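Local structure of Rbsd/fucu transport protein family protein (Streptococcus pneumoniae, 4A34) at residues I[33-44]-I[112-123]; I[74-85]-I[125-133]. The protein binds L-fucose and, as a fucose mutarotase of the RbsD/FucU family, probably speeds the interconversion of the sugar's alpha and beta anomers. All coordinates share one frame; numbering follows the deposited sequence.

One end of contact 1 and the loops of contact 2 line the same fucose pocket; the contact centres are about 17 Å apart. Contact 1 joins the edge strand 42-45 and the short helix before it to helix 108-116 and strand 120-124, and reaches the sugar through Tyr33, Pro34 and Tyr112. Contact 2 pairs two loops beyond the strands and adds Leu129, Tyr130 and Asn132. Their side chains meet directly: Tyr33 CD1 lies 3.4 Å from Asn132 OD1, and the Met74 methyl CE lies 3.7 Å from Tyr112 CE1. Asp30 of the same chain and His22 of a neighbouring subunit also hydrogen-bond the sugar, which makes the site a shared one between subunits.

Contact 1: residues I[33-44]-I[112-123]; sequences YPSASCANKLIR and YERSKKAYAIVA. With K (potassium ion), chain B; FUL (beta-L-fucopyranose), chain C.
Strands 42-44 and 120-123 run parallel, their axes 4.7 Å apart at an angle of 20°, paired Leu42 with Ile121, Ile43 with Val122 and Arg44 with Ala123. They are neighbours at one border of the mixed six-stranded sheet of the RbsD/FucU fold, with 42-45 outermost within the chain. Backbone bonds step along the pair from Ile121 N to Lys41 O, Ile43 N to Ile121 O and Ala123 N to Ile43 O. Beneath helix 35-38, Ile121 sends its two branches apart: CG2 meets Ser35 CB, while CD1 reaches Cys38 CB at 3.8 Å. The Ala123 methyl sits beside Ser35 and under one face of the Arg44 guanidinium, whose NE is paired with Asp46. Arg44 O binds the potassium ion at 2.5 Å, together with Arg44 O of a neighbouring subunit and waters. On the other face of the sheet, Ile43 CD1 packs on Ala120 CB, next to helix 11-19. Where the strands begin, Asn40 ND2 donates to Tyr119 O at 3.3 Å, tilted out of the carbonyl plane, and a water links Asn40 N to the carbonyls of Ser115 and Ala118.

At the sugar end, the Tyr33 and Tyr112 side chains pass in opposing directions, an oblique pair with ring planes 69° apart and Tyr33 CE1 3.6 Å from Tyr112 CE1. With CG anti to the backbone N (chi1 -168°), the Tyr33 ring extends toward helix 108-116, and its hydroxyl donates to Ser115 OG at 2.7 Å. Ser115 OG in turn donates to Tyr112 O, a relay that ties the Tyr33 hydroxyl to the helix backbone. Tyr112 OH, also bonded to Arg108, shares a 2.9 Å hydrogen bond with the anomeric hydroxyl O1 of the fucose.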
loop_
_atom_site.group_PDB
_atom_site.type_symbol
_atom_site.label_atom_id
_atom_site.label_comp_id
_atom_site.label_asym_id
_atom_site.label_seq_id
_atom_site.Cartn_x
_atom_site.Cartn_y
_atom_site.Cartn_z
ATOM N N TYR I 33 2.205 -29.483 0.600
ATOM C CA TYR I 33 1.641 -28.804 1.764
ATOM C C TYR I 33 0.821 -27.551 1.382
ATOM O O TYR I 33 1.099 -26.925 0.359
ATOM C CB TYR I 33 2.757 -28.472 2.768
ATOM C CG TYR I 33 2.223 -28.038 4.104
ATOM C CD1 TYR I 33 1.785 -28.977 5.041
ATOM C CD2 TYR I 33 2.109 -26.681 4.418
ATOM C CE1 TYR I 33 1.259 -28.575 6.251
ATOM C CE2 TYR I 33 1.579 -26.269 5.626
ATOM C CZ TYR I 33 1.160 -27.215 6.538
ATOM O OH TYR I 33 0.643 -26.795 7.737
ATOM N N PRO I 34 -0.214 -27.199 2.181
ATOM C CA PRO I 34 -0.938 -25.940 1.939
ATOM C C PRO I 34 -0.215 -24.697 2.479
ATOM O O PRO I 34 -0.784 -23.935 3.265
ATOM C CB PRO I 34 -2.268 -26.156 2.670
ATOM C CG PRO I 34 -1.956 -27.165 3.715
ATOM C CD PRO I 34 -0.943 -28.071 3.121
ATOM N N SER I 35 1.023 -24.490 2.040
ATOM C CA SER I 35 1.891 -23.455 2.609
ATOM C C SER I 35 1.260 -22.084 2.490
ATOM O O SER I 35 1.158 -21.359 3.474
ATOM C CB SER I 35 3.256 -23.447 1.919
ATOM O OG SER I 35 3.595 -24.746 1.477
ATOM N N ALA I 36 0.826 -21.746 1.277
ATOM C CA ALA I 36 0.342 -20.401 0.978
ATOM C C ALA I 36 -0.920 -20.043 1.764
ATOM O O ALA I 36 -1.059 -18.917 2.242
ATOM C CB ALA I 36 0.125 -20.231 -0.513
ATOM N N SER I 37 -1.825 -21.006 1.928
ATOM C CA SER I 37 -3.055 -20.740 2.668
ATOM C C SER I 37 -2.902 -20.720 4.205
ATOM O O SER I 37 -3.663 -20.042 4.887
ATOM C CB SER I 37 -4.182 -21.672 2.215
ATOM O OG SER I 37 -3.981 -22.992 2.668
ATOM N N CYS I 38 -1.915 -21.434 4.743
ATOM C CA CYS I 38 -1.678 -21.452 6.201
ATOM C C CYS I 38 -0.744 -20.341 6.740
ATOM O O CYS I 38 -0.771 -20.015 7.936
ATOM C CB CYS I 38 -1.137 -22.820 6.636
ATOM S SG CYS I 38 -2.289 -24.208 6.403
ATOM N N ALA I 39 0.055 -19.754 5.854
ATOM C CA ALA I 39 1.193 -18.932 6.259
ATOM C C ALA I 39 0.855 -17.550 6.827
ATOM O O ALA I 39 0.145 -16.761 6.192
ATOM C CB ALA I 39 2.182 -18.814 5.104
ATOM N N ASN I 40 1.367 -17.267 8.025
ATOM C CA ASN I 40 1.390 -15.893 8.537
ATOM C C ASN I 40 2.336 -15.092 7.645
ATOM O O ASN I 40 1.986 -14.020 7.155
ATOM C CB ASN I 40 1.832 -15.835 10.016
ATOM C CG ASN I 40 2.178 -14.411 10.487
ATOM O OD1 ASN I 40 1.335 -13.514 10.444
ATOM N ND2 ASN I 40 3.421 -14.206 10.934
ATOM N N LYS I 41 3.523 -15.645 7.420
ATOM C CA LYS I 41 4.531 -15.043 6.567
ATOM C C LYS I 41 5.071 -16.136 5.645
ATOM O O LYS I 41 5.544 -17.147 6.122
ATOM C CB LYS I 41 5.636 -14.446 7.441
ATOM C CG LYS I 41 6.759 -13.738 6.706
ATOM C CD LYS I 41 7.689 -13.009 7.693
ATOM C CE LYS I 41 8.811 -12.275 6.960
ATOM N NZ LYS I 41 8.284 -11.119 6.147
ATOM N N LEU I 42 4.967 -15.935 4.331
ATOM C CA LEU I 42 5.360 -16.937 3.337
ATOM C C LEU I 42 6.734 -16.692 2.695
ATOM O O LEU I 42 7.012 -15.606 2.167
ATOM C CB LEU I 42 4.298 -17.042 2.236
ATOM C CG LEU I 42 4.549 -18.059 1.118
ATOM C CD1 LEU I 42 4.521 -19.481 1.656
ATOM C CD2 LEU I 42 3.538 -17.917 0.007
ATOM N N ILE I 43 7.577 -17.720 2.736
ATOM C CA ILE I 43 8.827 -17.741 1.997
ATOM C C ILE I 43 8.755 -18.905 1.021
ATOM O O ILE I 43 8.472 -20.031 1.427
ATOM C CB ILE I 43 10.019 -17.925 2.933
ATOM C CG1 ILE I 43 10.087 -16.755 3.916
ATOM C CG2 ILE I 43 11.328 -18.029 2.136
ATOM C CD1 ILE I 43 10.514 -17.166 5.293
ATOM N N ARG I 44 8.982 -18.642 -0.264
ATOM C CA ARG I 44 8.950 -19.711 -1.249
ATOM C C ARG I 44 10.360 -20.160 -1.621
ATOM O O ARG I 44 11.154 -19.383 -2.141
ATOM C CB ARG I 44 8.169 -19.309 -2.515
ATOM C CG ARG I 44 6.685 -19.035 -2.321
ATOM C CD ARG I 44 5.904 -19.323 -3.602
ATOM N NE ARG I 44 5.702 -20.762 -3.772
ATOM C CZ ARG I 44 4.624 -21.429 -3.370
ATOM N NH1 ARG I 44 3.612 -20.789 -2.796
ATOM N NH2 ARG I 44 4.551 -22.738 -3.553
ATOM N N TYR I 112 -1.643 -28.449 10.890
ATOM C CA TYR I 112 -2.123 -27.293 10.129
ATOM C C TYR I 112 -2.285 -26.085 11.040
ATOM O O TYR I 112 -1.739 -25.012 10.770
ATOM C CB TYR I 112 -3.454 -27.599 9.430
ATOM C CG TYR I 112 -3.382 -28.552 8.239
ATOM C CD1 TYR I 112 -2.163 -28.858 7.612
ATOM C CD2 TYR I 112 -4.547 -29.113 7.709
ATOM C CE1 TYR I 112 -2.111 -29.723 6.504
ATOM C CE2 TYR I 112 -4.502 -29.982 6.598
ATOM C CZ TYR I 112 -3.283 -30.282 6.005
ATOM O OH TYR I 112 -3.244 -31.134 4.916
ATOM N N GLU I 113 -3.016 -26.276 12.135
ATOM C CA GLU I 113 -3.280 -25.205 13.089
ATOM C C GLU I 113 -2.013 -24.615 13.735
ATOM O O GLU I 113 -1.887 -23.395 13.851
ATOM C CB GLU I 113 -4.310 -25.648 14.142
ATOM C CG GLU I 113 -5.703 -26.018 13.581
ATOM C CD GLU I 113 -6.393 -24.868 12.845
ATOM O OE1 GLU I 113 -6.275 -23.705 13.291
ATOM O OE2 GLU I 113 -7.052 -25.132 11.810
ATOM N N ARG I 114 -1.068 -25.459 14.135
ATOM C CA ARG I 114 0.191 -24.928 14.669
ATOM C C ARG I 114 0.986 -24.152 13.601
ATOM O O ARG I 114 1.614 -23.133 13.905
ATOM C CB ARG I 114 1.055 -26.007 15.332
ATOM C CG ARG I 114 1.872 -25.438 16.497
ATOM C CD ARG I 114 3.199 -26.137 16.665
ATOM N NE ARG I 114 3.197 -27.136 17.726
ATOM C CZ ARG I 114 4.054 -27.157 18.744
ATOM N NH1 ARG I 114 4.993 -26.235 18.850
ATOM N NH2 ARG I 114 3.973 -28.108 19.662
ATOM N N SER I 115 0.926 -24.615 12.353
ATOM C CA SER I 115 1.577 -23.916 11.243
ATOM C C SER I 115 1.005 -22.510 10.977
ATOM O O SER I 115 1.706 -21.647 10.461
ATOM C CB SER I 115 1.552 -24.759 9.968
ATOM O OG SER I 115 0.354 -24.564 9.246
ATOM N N LYS I 116 -0.259 -22.287 11.336
ATOM C CA LYS I 116 -0.888 -20.971 11.180
ATOM C C LYS I 116 -0.376 -19.991 12.232
ATOM O O LYS I 116 -0.388 -18.779 12.019
ATOM C CB LYS I 116 -2.410 -21.071 11.255
ATOM C CG LYS I 116 -3.044 -21.920 10.175
ATOM C CD LYS I 116 -4.570 -21.881 10.248
ATOM C CE LYS I 116 -5.179 -22.696 9.124
ATOM N NZ LYS I 116 -6.576 -23.083 9.404
ATOM N N LYS I 117 0.082 -20.537 13.358
ATOM C CA LYS I 117 0.615 -19.742 14.465
ATOM C C LYS I 117 2.131 -19.608 14.396
ATOM O O LYS I 117 2.733 -18.931 15.226
ATOM C CB LYS I 117 0.213 -20.353 15.814
ATOM C CG LYS I 117 -1.028 -19.717 16.455
ATOM C CD LYS I 117 -2.239 -20.644 16.481
ATOM C CE LYS I 117 -2.272 -21.504 17.745
ATOM N NZ LYS I 117 -3.405 -22.488 17.716
ATOM N N ALA I 118 2.747 -20.267 13.418
ATOM C CA ALA I 118 4.191 -20.187 13.245
ATOM C C ALA I 118 4.545 -18.844 12.635
ATOM O O ALA I 118 3.709 -18.220 11.965
ATOM C CB ALA I 118 4.699 -21.322 12.385
ATOM N N TYR I 119 5.779 -18.401 12.871
ATOM C CA TYR I 119 6.228 -17.119 12.360
ATOM C C TYR I 119 6.298 -17.139 10.844
ATOM O O TYR I 119 5.941 -16.164 10.198
ATOM C CB TYR I 119 7.578 -16.718 12.953
ATOM C CG TYR I 119 8.013 -15.326 12.572
ATOM C CD1 TYR I 119 7.319 -14.204 13.026
ATOM C CD2 TYR I 119 9.111 -15.121 11.751
ATOM C CE1 TYR I 119 7.724 -12.914 12.682
ATOM C CE2 TYR I 119 9.524 -13.839 11.407
ATOM C CZ TYR I 119 8.825 -12.742 11.873
ATOM O OH TYR I 119 9.236 -11.471 11.520
ATOM N N ALA I 120 6.747 -18.253 10.282
ATOM C CA ALA I 120 6.829 -18.379 8.839
ATOM C C ALA I 120 6.759 -19.823 8.369
ATOM O O ALA I 120 7.189 -20.765 9.067
ATOM C CB ALA I 120 8.092 -17.721 8.315
ATOM N N ILE I 121 6.207 -19.983 7.174
ATOM C CA ILE I 121 6.275 -21.244 6.475
ATOM C C ILE I 121 7.121 -21.028 5.232
ATOM O O ILE I 121 6.919 -20.054 4.489
ATOM C CB ILE I 121 4.873 -21.762 6.088
ATOM C CG1 ILE I 121 3.984 -21.900 7.339
ATOM C CG2 ILE I 121 4.992 -23.065 5.282
ATOM C CD1 ILE I 121 2.599 -22.467 7.088
ATOM N N VAL I 122 8.087 -21.917 5.028
ATOM C CA VAL I 122 8.810 -21.982 3.761
ATOM C C VAL I 122 8.318 -23.163 2.915
ATOM O O VAL I 122 8.370 -24.309 3.343
ATOM C CB VAL I 122 10.364 -21.997 3.949
ATOM C CG1 VAL I 122 10.762 -22.763 5.170
ATOM C CG2 VAL I 122 11.067 -22.537 2.722
ATOM N N ALA I 123 7.805 -22.851 1.731
ATOM C CA ALA I 123 7.416 -23.860 0.759
ATOM C C ALA I 123 8.660 -24.379 0.033
ATOM O O ALA I 123 9.385 -23.618 -0.600
ATOM C CB ALA I 123 6.417 -23.285 -0.231
HETATM K K K B . 11.623 -18.083 -4.289
HETATM C C1 FUL C . -0.359 -32.990 3.298
HETATM C C2 FUL C . 1.071 -32.924 2.747
HETATM O O2 FUL C . 1.829 -31.900 3.352
HETATM C C3 FUL C . 1.738 -34.265 3.041
HETATM O O3 FUL C . 3.033 -34.316 2.505
HETATM C C4 FUL C . 0.910 -35.398 2.461
HETATM O O4 FUL C . 0.848 -35.226 1.070
HETATM C C5 FUL C . -0.499 -35.320 3.035
HETATM C C6 FUL C . -1.353 -36.491 2.567
HETATM O O5 FUL C . -1.052 -34.059 2.670
HETATM O O1 FUL C . -1.062 -31.791 3.093
HETATM O O HOH W 1 2.841 -18.937 9.604
HETATM O O HOH W 2 10.423 -15.488 -3.608
HETATM O O HOH W 3 14.472 -17.906 -3.560
HETATM O O HOH W 4 10.218 -20.247 -5.676
#

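Contact 2: residues I[74-85]-I[125-133]; sequences MNVVSGDDIPKI and GETSLYANI. With FUL (beta-L-fucopyranose), chain C.
Tyr130 OH and Asp80 OD2 are modelled only 2.4 Å apart, a very short hydrogen bond in which the phenol is the donor; at this resolution the exact length is doubtful. The carboxylate oxygen comes at the ring edge and also bonds Tyr66 OH of a neighbouring subunit. Val76 CG1 lies over one face of the Tyr130 ring in a CH-pi contact, 4.0 Å from the centroid. Fucose C4 lies over the centre of the opposite face. Met74, with CG anti to the backbone N (chi1 174°), brings SD obliquely to 3.9 Å from Tyr130 CD1, a Met-aromatic contact.

Both segments are loops at the ends of interior strands of the sheet, one leading from strand 71-74 into helix 85-93, the other joining strands 120-124 and 133-136, and together they form a wall of the fucose pocket. Tyr130 N donates to the sugar O3 and Asn132 ND2 to O2, each at 2.9 Å, while Asn132 OD1 accepts from Asp30 N, fixing which way the amide faces. Pro83 CB rests 3.4 Å from Leu129 O. Ile85 divides its branches, CG2 against Ser128 OG and CD1 3.5 Å from Glu126 OE1; Glu126 OE2 takes Ser128 N on its anti lone pair.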
loop_
_atom_site.group_PDB
_atom_site.type_symbol
_atom_site.label_atom_id
_atom_site.label_comp_id
_atom_site.label_asym_id
_atom_site.label_seq_id
_atom_site.Cartn_x
_atom_site.Cartn_y
_atom_site.Cartn_z
ATOM N N MET I 74 4.599 -34.532 10.853
ATOM C CA MET I 74 3.184 -34.763 10.611
ATOM C C MET I 74 2.954 -36.258 10.500
ATOM O O MET I 74 3.463 -36.894 9.578
ATOM C CB MET I 74 2.724 -34.061 9.331
ATOM C CG MET I 74 1.283 -34.379 8.925
ATOM S SD MET I 74 0.796 -33.691 7.329
ATOM C CE MET I 74 0.567 -31.965 7.756
ATOM N N ASN I 75 2.182 -36.812 11.432
ATOM C CA ASN I 75 1.920 -38.249 11.449
ATOM C C ASN I 75 1.104 -38.728 10.247
ATOM O O ASN I 75 0.320 -37.971 9.675
ATOM C CB ASN I 75 1.249 -38.677 12.757
ATOM C CG ASN I 75 1.718 -40.053 13.226
ATOM O OD1 ASN I 75 2.120 -40.900 12.420
ATOM N ND2 ASN I 75 1.678 -40.275 14.537
ATOM N N VAL I 76 1.309 -39.988 9.872
ATOM C CA VAL I 76 0.590 -40.607 8.753
ATOM C C VAL I 76 -0.822 -41.091 9.129
ATOM O O VAL I 76 -1.093 -41.409 10.280
ATOM C CB VAL I 76 1.397 -41.797 8.145
ATOM C CG1 VAL I 76 2.742 -41.315 7.593
ATOM C CG2 VAL I 76 1.602 -42.910 9.173
ATOM N N VAL I 77 -1.713 -41.123 8.145
ATOM C CA VAL I 77 -2.996 -41.805 8.268
ATOM C C VAL I 77 -2.818 -43.176 7.623
ATOM O O VAL I 77 -2.208 -43.278 6.564
ATOM C CB VAL I 77 -4.120 -41.015 7.555
ATOM C CG1 VAL I 77 -5.273 -41.919 7.160
ATOM C CG2 VAL I 77 -4.626 -39.882 8.442
ATOM N N SER I 78 -3.324 -44.231 8.252
ATOM C CA SER I 78 -3.253 -45.566 7.641
ATOM C C SER I 78 -4.280 -45.716 6.496
ATOM O O SER I 78 -5.403 -45.219 6.601
ATOM C CB SER I 78 -3.408 -46.671 8.703
ATOM O OG SER I 78 -4.461 -46.391 9.614
ATOM N N GLY I 79 -3.904 -46.378 5.397
ATOM C CA GLY I 79 -2.603 -47.022 5.237
ATOM C C GLY I 79 -1.613 -46.305 4.333
ATOM O O GLY I 79 -1.268 -46.803 3.256
ATOM N N ASP I 80 -1.160 -45.131 4.765
ATOM C CA ASP I 80 0.018 -44.512 4.177
ATOM C C ASP I 80 1.232 -45.103 4.861
ATOM O O ASP I 80 1.138 -45.619 5.975
ATOM C CB ASP I 80 0.020 -43.000 4.374
ATOM C CG ASP I 80 -1.139 -42.316 3.687
ATOM O OD1 ASP I 80 -1.748 -42.905 2.767
ATOM O OD2 ASP I 80 -1.441 -41.174 4.072
ATOM N N ASP I 81 2.370 -45.019 4.186
ATOM C CA ASP I 81 3.612 -45.562 4.695
ATOM C C ASP I 81 4.339 -44.530 5.546
ATOM O O ASP I 81 4.197 -43.329 5.336
ATOM C CB ASP I 81 4.492 -46.007 3.521
ATOM C CG ASP I 81 3.766 -46.969 2.572
ATOM O OD1 ASP I 81 3.345 -48.062 3.021
ATOM O OD2 ASP I 81 3.619 -46.633 1.375
ATOM N N ILE I 82 5.103 -45.000 6.523
ATOM C CA ILE I 82 6.060 -44.144 7.213
ATOM C C ILE I 82 7.073 -43.704 6.158
ATOM O O ILE I 82 7.620 -44.551 5.441
ATOM C CB ILE I 82 6.780 -44.881 8.384
ATOM C CG1 ILE I 82 5.781 -45.307 9.467
ATOM C CG2 ILE I 82 7.892 -44.019 8.991
ATOM C CD1 ILE I 82 5.238 -46.748 9.312
ATOM N N PRO I 83 7.302 -42.385 6.026
ATOM C CA PRO I 83 8.238 -41.955 4.988
ATOM C C PRO I 83 9.686 -42.242 5.384
ATOM O O PRO I 83 10.027 -42.182 6.573
ATOM C CB PRO I 83 7.972 -40.450 4.871
ATOM C CG PRO I 83 7.432 -40.048 6.200
ATOM C CD PRO I 83 6.748 -41.250 6.791
ATOM N N LYS I 84 10.514 -42.576 4.395
ATOM C CA LYS I 84 11.925 -42.883 4.629
ATOM C C LYS I 84 12.685 -41.637 5.093
ATOM O O LYS I 84 13.629 -41.722 5.897
ATOM C CB LYS I 84 12.561 -43.466 3.365
ATOM N N ILE I 85 12.245 -40.482 4.593
ATOM C CA ILE I 85 12.854 -39.193 4.919
ATOM C C ILE I 85 12.957 -38.898 6.435
ATOM O O ILE I 85 13.806 -38.108 6.855
ATOM C CB ILE I 85 12.164 -38.021 4.134
ATOM C CG1 ILE I 85 13.101 -36.805 4.027
ATOM C CG2 ILE I 85 10.777 -37.667 4.727
ATOM C CD1 ILE I 85 12.843 -35.901 2.824
ATOM N N GLY I 125 10.641 -27.702 -2.373
ATOM C CA GLY I 125 10.382 -28.513 -3.555
ATOM C C GLY I 125 10.321 -29.992 -3.239
ATOM O O GLY I 125 10.266 -30.820 -4.146
ATOM N N GLU I 126 10.318 -30.312 -1.946
ATOM C CA GLU I 126 10.309 -31.687 -1.464
ATOM C C GLU I 126 9.102 -32.512 -1.948
ATOM O O GLU I 126 7.950 -32.231 -1.590
ATOM C CB GLU I 126 10.376 -31.689 0.058
ATOM C CG GLU I 126 10.552 -33.060 0.658
ATOM C CD GLU I 126 11.651 -33.848 -0.028
ATOM O OE1 GLU I 126 12.840 -33.539 0.197
ATOM O OE2 GLU I 126 11.320 -34.770 -0.793
ATOM N N THR I 127 9.382 -33.539 -2.750
ATOM C CA THR I 127 8.325 -34.379 -3.323
ATOM C C THR I 127 7.927 -35.536 -2.410
ATOM O O THR I 127 6.916 -36.207 -2.663
ATOM C CB THR I 127 8.724 -34.949 -4.696
ATOM O OG1 THR I 127 9.938 -35.702 -4.566
ATOM C CG2 THR I 127 8.910 -33.833 -5.717
ATOM N N SER I 128 8.714 -35.764 -1.359
ATOM C CA SER I 128 8.442 -36.835 -0.397
ATOM C C SER I 128 7.250 -36.506 0.504
ATOM O O SER I 128 7.093 -35.359 0.925
ATOM C CB SER I 128 9.679 -37.118 0.453
ATOM O OG SER I 128 9.318 -37.802 1.635
ATOM N N LEU I 129 6.424 -37.510 0.802
ATOM C CA LEU I 129 5.198 -37.299 1.581
ATOM C C LEU I 129 5.455 -37.187 3.080
ATOM O O LEU I 129 6.410 -37.763 3.600
ATOM C CB LEU I 129 4.171 -38.408 1.326
ATOM C CG LEU I 129 3.587 -38.663 -0.067
ATOM C CD1 LEU I 129 3.352 -37.365 -0.835
ATOM C CD2 LEU I 129 4.474 -39.626 -0.864
ATOM N N TYR I 130 4.582 -36.444 3.762
ATOM C CA TYR I 130 4.618 -36.287 5.215
ATOM C C TYR I 130 6.009 -35.853 5.676
ATOM O O TYR I 130 6.582 -36.419 6.615
ATOM C CB TYR I 130 4.158 -37.580 5.902
ATOM C CG TYR I 130 2.709 -37.940 5.633
ATOM C CD1 TYR I 130 1.683 -37.399 6.410
ATOM C CD2 TYR I 130 2.360 -38.821 4.602
ATOM C CE1 TYR I 130 0.356 -37.716 6.176
ATOM C CE2 TYR I 130 1.024 -39.148 4.356
ATOM C CZ TYR I 130 0.027 -38.589 5.158
ATOM O OH TYR I 130 -1.306 -38.897 4.946
ATOM N N ALA I 131 6.531 -34.828 4.999
ATOM C CA ALA I 131 7.944 -34.441 5.090
ATOM C C ALA I 131 8.110 -33.092 5.765
ATOM O O ALA I 131 9.209 -32.532 5.809
ATOM C CB ALA I 131 8.572 -34.415 3.694
ATOM N N ASN I 132 7.001 -32.587 6.287
ATOM C CA ASN I 132 6.935 -31.277 6.885
ATOM C C ASN I 132 7.559 -31.291 8.272
ATOM O O ASN I 132 7.431 -32.272 8.990
ATOM C CB ASN I 132 5.469 -30.859 6.960
ATOM C CG ASN I 132 4.787 -30.889 5.606
ATOM O OD1 ASN I 132 4.984 -29.994 4.790
ATOM N ND2 ASN I 132 3.977 -31.915 5.363
ATOM N N ILE I 133 8.240 -30.212 8.647
ATOM C CA ILE I 133 8.859 -30.124 9.969
ATOM C C ILE I 133 8.492 -28.789 10.587
ATOM O O ILE I 133 8.324 -27.817 9.864
ATOM C CB ILE I 133 10.417 -30.218 9.903
ATOM C CG1 ILE I 133 10.884 -31.368 9.010
ATOM C CG2 ILE I 133 11.018 -30.377 11.293
ATOM C CD1 ILE I 133 12.395 -31.456 8.876
HETATM C C1 FUL C . -0.359 -32.990 3.298
HETATM C C2 FUL C . 1.071 -32.924 2.747
HETATM O O2 FUL C . 1.829 -31.900 3.352
HETATM C C3 FUL C . 1.738 -34.265 3.041
HETATM O O3 FUL C . 3.033 -34.316 2.505
HETATM C C4 FUL C . 0.910 -35.398 2.461
HETATM O O4 FUL C . 0.848 -35.226 1.070
HETATM C C5 FUL C . -0.499 -35.320 3.035
HETATM C C6 FUL C . -1.353 -36.491 2.567
HETATM O O5 FUL C . -1.052 -34.059 2.670
HETATM O O1 FUL C . -1.062 -31.791 3.093
#